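Side-chain contacts in glutamate--cysteine ligase GshA (Methylobacillus flagellatus KT, PDB 3K1T), which probably ligates glutamate to cysteine to give gamma-glutamylcysteine, the precursor of glutathione: residues A53-A58 with Y272-E277; I101-N104 with F110-R113; L112-A117 with L175-L180; N234-T239 with L262-R267; P344-M349 with Y403-V408. One frame throughout, in Å; residues are numbered along the deposited sequence.

Interaction 1 (A53-A58 with Y272-E277)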
# COMPACT_ATOMS: atom_id res chain seq x y z
N ALA A 53 21.02 4.59 -20.00
CA ALA A 53 21.99 4.91 -21.04
C ALA A 53 21.34 4.89 -22.42
O ALA A 53 22.02 5.10 -23.44
CB ALA A 53 23.14 3.88 -20.97
N GLY A 54 20.05 4.57 -22.49
CA GLY A 54 19.38 4.35 -23.79
C GLY A 54 19.69 2.98 -24.39
O GLY A 54 18.80 2.31 -24.93
N PHE A 55 20.96 2.57 -24.31
CA PHE A 55 21.36 1.23 -24.73
C PHE A 55 21.42 0.19 -23.58
O PHE A 55 21.73 -1.01 -23.81
CB PHE A 55 22.69 1.30 -25.49
CG PHE A 55 23.84 1.84 -24.69
CD1 PHE A 55 24.48 1.04 -23.74
CD2 PHE A 55 24.31 3.12 -24.91
CE1 PHE A 55 25.55 1.52 -23.01
CE2 PHE A 55 25.40 3.61 -24.18
CZ PHE A 55 26.03 2.81 -23.25
N LYS A 56 21.08 0.64 -22.38
CA LYS A 56 21.18 -0.16 -21.16
C LYS A 56 20.38 0.53 -20.06
O LYS A 56 20.32 1.75 -20.02
CB LYS A 56 22.70 -0.17 -20.73
CG LYS A 56 23.02 -1.15 -19.76
CD LYS A 56 24.48 -1.43 -19.66
CE LYS A 56 24.70 -2.52 -18.66
NZ LYS A 56 25.56 -3.59 -19.25
N LEU A 57 19.81 -0.24 -19.13
CA LEU A 57 19.15 0.28 -17.94
C LEU A 57 19.56 -0.60 -16.75
O LEU A 57 19.16 -1.74 -16.67
CB LEU A 57 17.62 0.31 -18.11
CG LEU A 57 16.84 0.80 -16.88
CD1 LEU A 57 17.15 2.28 -16.51
CD2 LEU A 57 15.32 0.55 -17.13
N ALA A 58 20.41 -0.07 -15.87
CA ALA A 58 21.09 -0.89 -14.88
C ALA A 58 21.15 -0.22 -13.52
O ALA A 58 21.25 1.01 -13.42
CB ALA A 58 22.54 -1.32 -15.38
N TYR A 272 25.53 -3.09 -30.35
CA TYR A 272 24.41 -2.18 -30.25
C TYR A 272 24.65 -0.80 -30.90
O TYR A 272 23.79 0.06 -30.82
CB TYR A 272 24.00 -2.05 -28.77
CG TYR A 272 23.32 -3.31 -28.27
CD1 TYR A 272 22.03 -3.65 -28.71
CD2 TYR A 272 23.94 -4.16 -27.38
CE1 TYR A 272 21.38 -4.80 -28.25
CE2 TYR A 272 23.29 -5.28 -26.88
CZ TYR A 272 22.01 -5.61 -27.34
OH TYR A 272 21.40 -6.73 -26.86
N GLY A 273 25.78 -0.61 -31.58
CA GLY A 273 26.06 0.64 -32.30
C GLY A 273 26.36 1.84 -31.42
O GLY A 273 26.08 2.98 -31.81
N VAL A 274 26.90 1.57 -30.23
CA VAL A 274 27.20 2.60 -29.25
C VAL A 274 28.53 3.26 -29.59
O VAL A 274 29.53 2.58 -29.77
CB VAL A 274 27.27 1.98 -27.82
CG1 VAL A 274 27.71 3.00 -26.80
CG2 VAL A 274 25.91 1.33 -27.44
N LYS A 275 28.55 4.59 -29.63
CA LYS A 275 29.77 5.32 -29.97
C LYS A 275 30.51 5.94 -28.81
O LYS A 275 31.61 6.41 -29.00
CB LYS A 275 29.46 6.39 -31.02
CG LYS A 275 28.90 5.79 -32.32
CD LYS A 275 29.92 4.86 -33.02
CE LYS A 275 29.21 3.99 -34.03
NZ LYS A 275 30.16 3.22 -34.87
N GLN A 276 29.92 5.94 -27.62
CA GLN A 276 30.63 6.45 -26.45
C GLN A 276 31.78 5.51 -26.06
O GLN A 276 31.77 4.34 -26.35
CB GLN A 276 29.70 6.67 -25.26
CG GLN A 276 28.85 7.92 -25.35
CD GLN A 276 27.58 7.69 -26.15
OE1 GLN A 276 27.21 6.56 -26.41
NE2 GLN A 276 26.90 8.75 -26.49
N GLU A 277 32.78 6.08 -25.38
CA GLU A 277 33.94 5.32 -24.89
C GLU A 277 33.56 4.41 -23.72
O GLU A 277 32.91 4.88 -22.78
CB GLU A 277 35.02 6.27 -24.38
CG GLU A 277 35.56 7.30 -25.37
CD GLU A 277 36.77 8.01 -24.79
OE1 GLU A 277 37.82 7.36 -24.63
OE2 GLU A 277 36.66 9.21 -24.45

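Interaction 2 (I101-N104 with F110-R113)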
# COMPACT_ATOMS: atom_id res chain seq x y z
N ILE A 101 17.96 4.66 14.97
CA ILE A 101 19.35 5.12 15.07
C ILE A 101 19.80 5.80 13.76
O ILE A 101 19.92 5.16 12.74
CB ILE A 101 20.32 3.95 15.44
CG1 ILE A 101 19.84 3.28 16.76
CG2 ILE A 101 21.76 4.47 15.55
CD1 ILE A 101 20.69 2.16 17.27
N PRO A 102 20.09 7.11 13.81
CA PRO A 102 20.49 7.87 12.62
C PRO A 102 21.98 7.78 12.37
O PRO A 102 22.73 7.33 13.25
CB PRO A 102 20.09 9.28 12.99
CG PRO A 102 20.36 9.33 14.47
CD PRO A 102 20.03 7.96 15.00
N GLU A 103 22.40 8.19 11.18
CA GLU A 103 23.82 8.45 10.91
C GLU A 103 24.32 9.44 11.99
O GLU A 103 23.52 10.19 12.58
CB GLU A 103 24.02 9.03 9.51
CG GLU A 103 23.92 8.04 8.34
CD GLU A 103 25.07 7.00 8.30
OE1 GLU A 103 26.08 7.19 9.02
OE2 GLU A 103 24.94 5.97 7.58
N ASN A 104 25.62 9.41 12.28
CA ASN A 104 26.19 10.30 13.31
C ASN A 104 26.19 11.81 12.94
O ASN A 104 26.45 12.67 13.81
CB ASN A 104 27.59 9.83 13.73
CG ASN A 104 27.57 8.57 14.62
OD1 ASN A 104 26.52 8.07 15.01
ND2 ASN A 104 28.77 8.08 14.97
N PHE A 110 19.94 18.62 5.39
CA PHE A 110 19.18 17.71 4.56
C PHE A 110 19.03 16.33 5.20
O PHE A 110 17.96 15.73 5.10
CB PHE A 110 19.76 17.59 3.16
CG PHE A 110 19.81 18.89 2.42
CD1 PHE A 110 18.72 19.73 2.39
CD2 PHE A 110 20.96 19.27 1.77
CE1 PHE A 110 18.76 20.93 1.71
CE2 PHE A 110 21.02 20.50 1.09
CZ PHE A 110 19.91 21.32 1.06
N TYR A 111 20.11 15.83 5.82
CA TYR A 111 20.05 14.57 6.54
C TYR A 111 19.05 14.67 7.73
O TYR A 111 18.24 13.77 7.93
CB TYR A 111 21.44 14.05 7.02
CG TYR A 111 21.22 12.72 7.69
CD1 TYR A 111 20.80 11.61 6.95
CD2 TYR A 111 21.28 12.59 9.08
CE1 TYR A 111 20.50 10.41 7.55
CE2 TYR A 111 21.02 11.35 9.70
CZ TYR A 111 20.60 10.27 8.92
OH TYR A 111 20.25 9.07 9.47
N LEU A 112 19.07 15.77 8.47
CA LEU A 112 18.09 15.98 9.55
C LEU A 112 16.66 16.06 9.01
O LEU A 112 15.73 15.54 9.62
CB LEU A 112 18.42 17.20 10.36
CG LEU A 112 19.80 17.17 11.06
CD1 LEU A 112 20.06 18.54 11.77
CD2 LEU A 112 19.92 15.98 12.01
N ARG A 113 16.46 16.68 7.86
CA ARG A 113 15.14 16.65 7.22
C ARG A 113 14.70 15.25 6.82
O ARG A 113 13.51 14.92 6.95
CB ARG A 113 15.11 17.57 5.98
CG ARG A 113 15.28 19.03 6.37
CD ARG A 113 15.42 19.92 5.16
NE ARG A 113 15.60 21.29 5.63
CZ ARG A 113 15.86 22.34 4.86
NH1 ARG A 113 15.98 22.19 3.54
NH2 ARG A 113 15.99 23.54 5.43

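Interaction 3 (L112-A117 with L175-L180)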
# COMPACT_ATOMS: atom_id res chain seq x y z
N LEU A 112 19.07 15.77 8.47
CA LEU A 112 18.09 15.98 9.55
C LEU A 112 16.66 16.06 9.01
O LEU A 112 15.73 15.54 9.62
CB LEU A 112 18.42 17.20 10.36
CG LEU A 112 19.80 17.17 11.06
CD1 LEU A 112 20.06 18.54 11.77
CD2 LEU A 112 19.92 15.98 12.01
N ARG A 113 16.46 16.68 7.86
CA ARG A 113 15.14 16.65 7.22
C ARG A 113 14.70 15.25 6.82
O ARG A 113 13.51 14.92 6.95
CB ARG A 113 15.11 17.57 5.98
CG ARG A 113 15.28 19.03 6.37
CD ARG A 113 15.42 19.92 5.16
NE ARG A 113 15.60 21.29 5.63
CZ ARG A 113 15.86 22.34 4.86
NH1 ARG A 113 15.98 22.19 3.54
NH2 ARG A 113 15.99 23.54 5.43
N ASN A 114 15.64 14.44 6.35
CA ASN A 114 15.36 13.02 6.12
C ASN A 114 14.88 12.32 7.39
O ASN A 114 13.90 11.58 7.38
CB ASN A 114 16.59 12.31 5.59
CG ASN A 114 16.53 10.83 5.72
OD1 ASN A 114 15.78 10.15 4.97
ND2 ASN A 114 17.32 10.29 6.70
N VAL A 115 15.60 12.54 8.49
CA VAL A 115 15.19 11.95 9.76
C VAL A 115 13.79 12.32 10.16
O VAL A 115 13.01 11.43 10.54
CB VAL A 115 16.18 12.22 10.89
CG1 VAL A 115 15.65 11.58 12.25
CG2 VAL A 115 17.56 11.61 10.48
N HIS A 116 13.45 13.59 10.06
CA HIS A 116 12.09 14.05 10.34
C HIS A 116 11.03 13.38 9.45
O HIS A 116 10.00 12.91 9.94
CB HIS A 116 11.98 15.56 10.22
CG HIS A 116 10.58 16.06 10.35
ND1 HIS A 116 10.02 16.38 11.56
CD2 HIS A 116 9.63 16.30 9.41
CE1 HIS A 116 8.77 16.77 11.38
NE2 HIS A 116 8.50 16.72 10.08
N ALA A 117 11.30 13.33 8.14
CA ALA A 117 10.37 12.72 7.15
C ALA A 117 10.18 11.23 7.40
O ALA A 117 9.05 10.73 7.35
CB ALA A 117 10.92 12.95 5.71
N LEU A 175 15.56 0.26 14.38
CA LEU A 175 15.72 0.52 12.96
C LEU A 175 16.97 1.32 12.72
O LEU A 175 17.12 2.42 13.25
CB LEU A 175 14.50 1.25 12.38
CG LEU A 175 14.54 1.58 10.89
CD1 LEU A 175 14.59 0.29 10.03
CD2 LEU A 175 13.31 2.46 10.44
N LEU A 176 17.89 0.75 11.96
CA LEU A 176 19.08 1.46 11.55
C LEU A 176 18.85 2.36 10.35
O LEU A 176 18.45 1.89 9.27
CB LEU A 176 20.20 0.47 11.20
CG LEU A 176 20.62 -0.48 12.31
CD1 LEU A 176 21.52 -1.59 11.71
CD2 LEU A 176 21.32 0.33 13.43
N ASN A 177 19.13 3.65 10.51
CA ASN A 177 19.28 4.57 9.37
C ASN A 177 20.75 5.03 9.28
O ASN A 177 21.06 6.11 8.80
CB ASN A 177 18.33 5.75 9.49
CG ASN A 177 18.14 6.48 8.18
OD1 ASN A 177 18.48 7.67 8.06
ND2 ASN A 177 17.60 5.77 7.18
N ASN A 178 21.64 4.16 9.77
CA ASN A 178 23.10 4.37 9.86
C ASN A 178 23.69 3.07 9.28
O ASN A 178 23.36 1.97 9.76
CB ASN A 178 23.45 4.51 11.34
CG ASN A 178 24.94 4.71 11.60
OD1 ASN A 178 25.80 4.10 10.94
ND2 ASN A 178 25.25 5.59 12.55
N ASP A 179 24.47 3.16 8.22
CA ASP A 179 24.90 1.96 7.52
C ASP A 179 26.02 1.18 8.24
O ASP A 179 26.37 0.08 7.81
CB ASP A 179 25.26 2.25 6.05
CG ASP A 179 26.53 3.03 5.88
OD1 ASP A 179 27.33 3.18 6.83
OD2 ASP A 179 26.72 3.51 4.75
N LEU A 180 26.56 1.72 9.33
CA LEU A 180 27.56 1.00 10.14
C LEU A 180 28.76 0.49 9.28
O LEU A 180 29.42 -0.52 9.61
CB LEU A 180 26.91 -0.13 10.95
CG LEU A 180 25.75 0.25 11.92
CD1 LEU A 180 25.22 -0.92 12.70
CD2 LEU A 180 26.16 1.38 12.88

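Interaction 4 (N234-T239 with L262-R267)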
# COMPACT_ATOMS: atom_id res chain seq x y z
N ASN A 234 22.49 -5.38 -16.74
CA ASN A 234 23.54 -5.79 -15.81
C ASN A 234 24.94 -5.38 -16.28
O ASN A 234 25.39 -5.84 -17.33
CB ASN A 234 23.46 -7.31 -15.64
CG ASN A 234 24.30 -7.83 -14.48
OD1 ASN A 234 24.87 -7.05 -13.70
ND2 ASN A 234 24.39 -9.13 -14.38
N PRO A 235 25.66 -4.56 -15.50
CA PRO A 235 27.04 -4.26 -15.93
C PRO A 235 27.97 -5.46 -15.73
O PRO A 235 27.83 -6.20 -14.74
CB PRO A 235 27.47 -3.11 -14.98
CG PRO A 235 26.19 -2.63 -14.32
CD PRO A 235 25.31 -3.86 -14.25
N TYR A 236 28.93 -5.65 -16.64
CA TYR A 236 29.97 -6.66 -16.42
C TYR A 236 30.81 -6.23 -15.22
O TYR A 236 30.92 -5.04 -14.89
CB TYR A 236 30.91 -6.74 -17.64
CG TYR A 236 30.32 -7.34 -18.90
CD1 TYR A 236 29.66 -8.57 -18.86
CD2 TYR A 236 30.44 -6.69 -20.12
CE1 TYR A 236 29.15 -9.14 -20.03
CE2 TYR A 236 29.98 -7.25 -21.28
CZ TYR A 236 29.33 -8.47 -21.24
OH TYR A 236 28.85 -9.03 -22.40
N PHE A 237 31.42 -7.20 -14.56
CA PHE A 237 32.40 -6.89 -13.52
C PHE A 237 33.50 -7.96 -13.39
O PHE A 237 33.39 -9.08 -13.90
CB PHE A 237 31.72 -6.62 -12.17
CG PHE A 237 31.36 -7.86 -11.40
CD1 PHE A 237 30.24 -8.60 -11.72
CD2 PHE A 237 32.16 -8.30 -10.35
CE1 PHE A 237 29.92 -9.78 -11.04
CE2 PHE A 237 31.84 -9.49 -9.66
CZ PHE A 237 30.73 -10.22 -10.02
N ASP A 238 34.53 -7.60 -12.66
CA ASP A 238 35.60 -8.57 -12.29
C ASP A 238 36.18 -8.11 -10.94
O ASP A 238 35.87 -7.01 -10.46
CB ASP A 238 36.65 -8.61 -13.41
CG ASP A 238 37.61 -9.82 -13.33
OD1 ASP A 238 37.38 -10.75 -12.53
OD2 ASP A 238 38.62 -9.78 -14.08
N THR A 239 37.04 -8.94 -10.34
CA THR A 239 37.64 -8.60 -9.07
C THR A 239 39.12 -8.99 -9.04
O THR A 239 39.58 -9.82 -9.84
CB THR A 239 36.98 -9.36 -7.89
OG1 THR A 239 37.20 -10.75 -8.09
CG2 THR A 239 35.50 -9.10 -7.77
N LEU A 262 37.27 -3.89 -20.41
CA LEU A 262 37.05 -2.95 -21.52
C LEU A 262 36.76 -3.67 -22.82
O LEU A 262 35.89 -3.25 -23.57
CB LEU A 262 38.24 -2.01 -21.69
CG LEU A 262 38.43 -0.96 -20.59
CD1 LEU A 262 39.82 -0.30 -20.73
CD2 LEU A 262 37.31 0.12 -20.58
N ALA A 263 37.49 -4.74 -23.10
CA ALA A 263 37.27 -5.52 -24.32
C ALA A 263 35.86 -6.14 -24.36
O ALA A 263 35.21 -6.14 -25.40
CB ALA A 263 38.35 -6.61 -24.49
N LYS A 264 35.39 -6.67 -23.23
CA LYS A 264 34.03 -7.20 -23.15
C LYS A 264 32.98 -6.11 -23.42
O LYS A 264 31.98 -6.37 -24.12
CB LYS A 264 33.75 -7.83 -21.79
CG LYS A 264 34.46 -9.16 -21.52
CD LYS A 264 34.13 -9.75 -20.15
CE LYS A 264 32.74 -10.31 -20.08
NZ LYS A 264 32.39 -10.87 -18.69
N ILE A 265 33.18 -4.93 -22.85
CA ILE A 265 32.27 -3.80 -23.04
C ILE A 265 32.28 -3.36 -24.52
O ILE A 265 31.24 -3.15 -25.13
CB ILE A 265 32.58 -2.61 -22.11
CG1 ILE A 265 32.52 -2.99 -20.63
CG2 ILE A 265 31.63 -1.44 -22.36
CD1 ILE A 265 33.28 -1.99 -19.73
N ARG A 266 33.47 -3.26 -25.10
CA ARG A 266 33.59 -2.93 -26.51
C ARG A 266 32.78 -3.87 -27.41
O ARG A 266 32.17 -3.37 -28.36
CB ARG A 266 35.06 -2.95 -26.97
CG ARG A 266 35.83 -1.73 -26.60
CD ARG A 266 37.09 -1.59 -27.50
NE ARG A 266 38.03 -2.68 -27.28
CZ ARG A 266 38.93 -2.76 -26.28
NH1 ARG A 266 39.07 -1.79 -25.37
NH2 ARG A 266 39.72 -3.81 -26.22
N ARG A 267 32.78 -5.18 -27.14
CA ARG A 267 31.99 -6.13 -27.94
C ARG A 267 30.51 -5.78 -27.92
O ARG A 267 29.82 -5.80 -28.96
CB ARG A 267 32.14 -7.56 -27.45
CG ARG A 267 33.40 -8.24 -27.82
CD ARG A 267 33.34 -9.70 -27.43
NE ARG A 267 32.23 -10.40 -28.06
CZ ARG A 267 31.92 -11.67 -27.85
NH1 ARG A 267 32.65 -12.41 -27.01
NH2 ARG A 267 30.89 -12.21 -28.46
O HOH W 1 30.88 -8.92 -24.39
O HOH W 2 33.55 -9.37 -16.80

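Interaction 5 (P344-M349 with Y403-V408). With SO4 (sulfate ion), chain B.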
# COMPACT_ATOMS: atom_id res chain seq x y z
N PRO A 344 18.09 8.61 -11.71
CA PRO A 344 17.02 8.32 -10.75
C PRO A 344 17.41 7.41 -9.59
O PRO A 344 18.30 6.54 -9.71
CB PRO A 344 15.96 7.59 -11.62
CG PRO A 344 16.82 6.89 -12.64
CD PRO A 344 17.89 7.91 -12.98
N VAL A 345 16.69 7.62 -8.49
CA VAL A 345 16.77 6.83 -7.26
C VAL A 345 15.36 6.32 -6.93
O VAL A 345 14.45 7.14 -6.79
CB VAL A 345 17.23 7.71 -6.07
CG1 VAL A 345 17.47 6.84 -4.81
CG2 VAL A 345 18.46 8.54 -6.43
N ILE A 346 15.18 5.01 -6.82
CA ILE A 346 13.89 4.39 -6.60
C ILE A 346 13.81 3.92 -5.14
O ILE A 346 14.70 3.18 -4.68
CB ILE A 346 13.68 3.16 -7.55
CG1 ILE A 346 13.97 3.50 -9.03
CG2 ILE A 346 12.26 2.54 -7.31
CD1 ILE A 346 13.33 4.65 -9.53
N TYR A 347 12.77 4.34 -4.43
CA TYR A 347 12.53 3.97 -3.02
C TYR A 347 11.50 2.84 -2.89
O TYR A 347 10.43 2.85 -3.55
CB TYR A 347 12.04 5.21 -2.23
CG TYR A 347 13.16 6.01 -1.64
CD1 TYR A 347 14.23 6.45 -2.44
CD2 TYR A 347 13.19 6.30 -0.29
CE1 TYR A 347 15.28 7.15 -1.89
CE2 TYR A 347 14.23 7.02 0.27
CZ TYR A 347 15.29 7.43 -0.53
OH TYR A 347 16.35 8.09 0.03
N MSE A 348 11.81 1.89 -2.01
CA MSE A 348 10.97 0.77 -1.69
C MSE A 348 10.83 0.61 -0.19
O MSE A 348 11.77 0.91 0.55
CB MSE A 348 11.51 -0.52 -2.30
CG MSE A 348 11.30 -0.52 -3.85
SE MSE A 348 12.67 -1.53 -4.80
CE MSE A 348 14.18 -0.41 -4.33
N MSE A 349 9.64 0.19 0.24
CA MSE A 349 9.41 -0.30 1.60
C MSE A 349 8.74 -1.66 1.49
O MSE A 349 7.86 -1.87 0.64
CB MSE A 349 8.59 0.72 2.41
CG MSE A 349 9.28 2.06 2.45
SE MSE A 349 8.43 3.29 3.74
CE MSE A 349 9.35 2.58 5.28
N TYR A 403 7.57 2.22 -14.88
CA TYR A 403 7.35 0.82 -14.60
C TYR A 403 8.67 0.04 -14.76
O TYR A 403 9.03 -0.79 -13.88
CB TYR A 403 6.23 0.19 -15.46
CG TYR A 403 6.03 -1.28 -15.17
CD1 TYR A 403 5.54 -1.72 -13.95
CD2 TYR A 403 6.33 -2.26 -16.13
CE1 TYR A 403 5.36 -3.06 -13.66
CE2 TYR A 403 6.17 -3.64 -15.84
CZ TYR A 403 5.69 -4.02 -14.60
OH TYR A 403 5.52 -5.38 -14.29
N ALA A 404 9.39 0.30 -15.87
CA ALA A 404 10.69 -0.34 -16.09
C ALA A 404 11.69 0.02 -14.97
O ALA A 404 12.39 -0.86 -14.49
CB ALA A 404 11.27 0.01 -17.49
N TYR A 405 11.72 1.28 -14.54
CA TYR A 405 12.59 1.65 -13.42
C TYR A 405 12.24 0.82 -12.16
O TYR A 405 13.14 0.33 -11.44
CB TYR A 405 12.46 3.15 -13.08
CG TYR A 405 13.11 4.11 -14.07
CD1 TYR A 405 13.73 3.66 -15.21
CD2 TYR A 405 13.10 5.49 -13.84
CE1 TYR A 405 14.33 4.57 -16.12
CE2 TYR A 405 13.69 6.39 -14.73
CZ TYR A 405 14.32 5.92 -15.86
OH TYR A 405 14.91 6.79 -16.77
N GLY A 406 10.95 0.68 -11.89
CA GLY A 406 10.52 -0.07 -10.70
C GLY A 406 10.80 -1.57 -10.79
O GLY A 406 11.06 -2.22 -9.77
N VAL A 407 10.78 -2.12 -12.00
CA VAL A 407 11.15 -3.52 -12.20
C VAL A 407 12.67 -3.75 -11.91
O VAL A 407 13.05 -4.64 -11.12
CB VAL A 407 10.79 -4.01 -13.62
CG1 VAL A 407 11.48 -5.36 -13.92
CG2 VAL A 407 9.26 -4.10 -13.80
N VAL A 408 13.53 -2.92 -12.49
CA VAL A 408 14.96 -3.09 -12.30
C VAL A 408 15.33 -2.81 -10.84
O VAL A 408 16.15 -3.51 -10.25
CB VAL A 408 15.77 -2.22 -13.27
CG1 VAL A 408 17.30 -2.41 -13.05
CG2 VAL A 408 15.35 -2.57 -14.77
S SO4 B . 19.91 7.44 -0.68
O1 SO4 B . 19.84 8.65 -1.47
O2 SO4 B . 18.56 6.99 -0.82
O3 SO4 B . 20.82 6.47 -1.25
O4 SO4 B . 20.25 7.75 0.72

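Interaction 1 (A53-A58 with Y272-E277)
The isopropyl group of V274 lies over one face of the F55 ring, and the two side chains cross at about a right angle. Both methyls take part. CG2 does most of the work, with F55 CG 3.5 Å from V274 CG2; this methyl stands 3.7 Å from the ring centroid and 25° off the normal, so the contact is a CH-pi interaction displaced toward the CG side of the ring. The other branch reaches further round, V274 CG1 lying 3.5 Å from F55 CE2. V274 can offer both because CG1 is placed anti to its backbone N (chi1 174°), leaving CG2 next to that nitrogen.

F55 itself adopts the less common rotamer in which CG sits between the backbone N and the carbonyl carbon (chi1 61°). That folds the ring back over its own loop, where A53 CB stands 3.8 Å above the plane on the opposite face. The phenyl group is therefore held between an alanine methyl and a valine methyl, and Y269 of helix 251-272 meets it edge-to-face. The Q276 amide adds a looser approach, its OE1 being 4.1 Å from F55 CE2.

Backbone turns set up both partners. A53 N donates to K56 O at 2.9 Å across the link between the antiparallel strands 45-52 and 57-63, while G273, with positive phi, terminates helix 251-272. The contact thus packs the end loop of a beta-hairpin against the residues that follow a Schellman motif.

Interaction 2 (I101-N104 with F110-R113)
E103 and Y111 face each other across the step from strand 97-102 to helix 109-124, their CA atoms 8.4 Å apart, and the gap is spanned almost wholly by the tyrosine. Y111 has CG anti to its backbone N (chi1 -178°), which carries the ring off the helix toward the end of the strand and delivers its hydroxyl to the main chain. There E103 N donates to Y111 OH at 2.9 Å, with an N-H...O angle of 160°, a nearly straight bond.

The two neighbours of that amide touch the ring end differently. P102 comes in at the edge, close to the ring plane, where its CB is 3.5 Å from Y111 OH and 4.0 Å from Y111 CE2. E103 crosses the tyrosine at about a right angle, putting its CB 3.7 Å from Y111 CZ. Beyond CB its chain bends at chi2 (-67°) and leads off, so the carboxylate leaves the aromatic group; OE2 instead accepts a hydrogen bond from D179 N.

The phenol oxygen has a second partner in N177 OD1, on the adjacent parallel strand 173-177. Since an amide oxygen can only accept, the hydroxyl probably gives its proton there while receiving the E103 N-H, and two bonds would then fix the rotation of the C-O bond in this buried place. The E103 N to Y111 OH bond ties the first turn of the helix to the loop leaving the strand within a beta-alpha-beta unit, strand 97-102, helix 109-124 and strand 128-133.

Interaction 3 (L112-A117 with L175-L180)
Two buried asparagines, N114 and N177, meet through a single amide-to-amide hydrogen bond, and this alone makes up the close contact between the segments. N114 ND2 donates to N177 OD1 at 3.2 Å with an N-H...O angle of 140°, which is long and bent for such a bond. On the donor side the alignment is good, since the acceptor lies in the amide plane of N114. On the acceptor side it is less so: the donor is tilted 27° from the carbonyl plane of N177.

The side chains extend from opposite directions, each with CG anti to its own backbone N. Helix 109-124 is the crossover of the beta-alpha-beta unit formed with strands 97-102 and 128-133, and it packs here on the mixed sheet to which strand 173-177 also belongs, as a parallel neighbour of strand 97-102. The asparagine pair spans this helix-sheet interface near the end of strand 173-177.

Both amides are engaged further. N177 OD1 also bonds to Y111 OH, one helical turn from N114, so this one oxygen has two partners from the helix. N177 ND2 pairs with P66 O and Y45 OH, while N114 OD1 binds F69 N, which together fix which end of each amide is nitrogen. Past the strand the chain turns sharply: N178 OD1 accepts from L180 N at 3.0 Å, forming an Asx turn.

Interaction 4 (N234-T239 with L262-R267)
From CB outward, K264 lies against the ring of Y236, crossing it obliquely. Its CB is 3.8 Å from Y236 CE2, at the rim of the ring. The chain then runs extended to CD and bends at chi3 (73°), which brings the last carbon back over the aromatic face. CE stands 3.8 Å from the ring centroid and only 14° off the normal, a CH-pi contact near the middle of the ring. NZ continues out toward the CD1 edge of the ring, with K264 NZ 3.6 Å from Y236 CD1. Its position, 34° off the normal, makes the cation-pi interaction off-centre. The ammonium tip also donates to a water, 2.7 Å from K264 NZ, which in turn donates to F237 O.

At the hydroxyl end of the ring, a second water links Y236 OH with K264 O, at 2.8 Å from each. Near the CB end, I265 CG1 is 4.3 Å from Y236 CD2, a looser approach.

The entry to strand 237-241 is thus joined to helix 251-272 at a partly exposed seam without a direct hydrogen bond between the segments. The lysine charge is probably stabilised jointly by the pi face and by hydration, with its methylene carbons supplying much of the contact with the ring.

Interaction 5 (P344-M349 with Y403-V408)
I346 holds CG1 anti to its carbonyl carbon (chi1 -51°) and then bends again at chi2 (-51°), which turns CD1 to the helix, where it meets CB of Y405. On the helix, Y405 has CG likewise anti to the carbonyl carbon (chi1 -73°), and its ring swings along the strand toward P344. The results are two apolar contacts, each between side chains crossing at about a right angle: I346 CD1 is 4.0 Å from Y405 CB, and P344 CG is 3.8 Å from Y405 CE2. The proline approaches the ring obliquely, with CB and CG both near its CD2-CE2 side.

Strand 340-349 is a member of the large antiparallel sheet, between strands 45-52 and 352-361 along this segment, and helix 398-421 covers one face of it. Backbones come nearest where I346 faces G406, with their CA atoms 6.9 Å apart; no side chain intervenes from the helix at that point. The phenol end of Y405 passes beyond the contact, its OH bonding to N52 ND2 and R401 NH1.

Alternation along the strand sends Y347 to the other face of the sheet. Its OH makes a weak hydrogen bond, 2.6 Å long, to O2 of a sulfate ion that was probably acquired from the crystallisation liquor. S47 OG, N63 ND2, G67 N and R359 NH2 also bind this anion.

In the fold
Interactions 2 and 3 form one cluster, with centres 5 Å apart: both use helix 109-124, and I101 O lies 2.8 Å from N177 N, a probable hydrogen bond between neighbouring strands. Interaction 1 links the other two: K56 NZ probably hydrogen-bonds to N234 O at 3.0 Å, joining it to interaction 4, and L57 CD1 packs 3.7 Å from Y405 CE1, joining it to interaction 5. Interactions 4 and 5 do not touch directly, their nearest atoms being about 7 Å apart. Interactions 1 and 2 lie on opposite sides of the chain's centre, their own centres 36 Å apart. Interaction 5, which includes the sulfate site, comes within about 5 Å of interaction 3 at the nearest atoms.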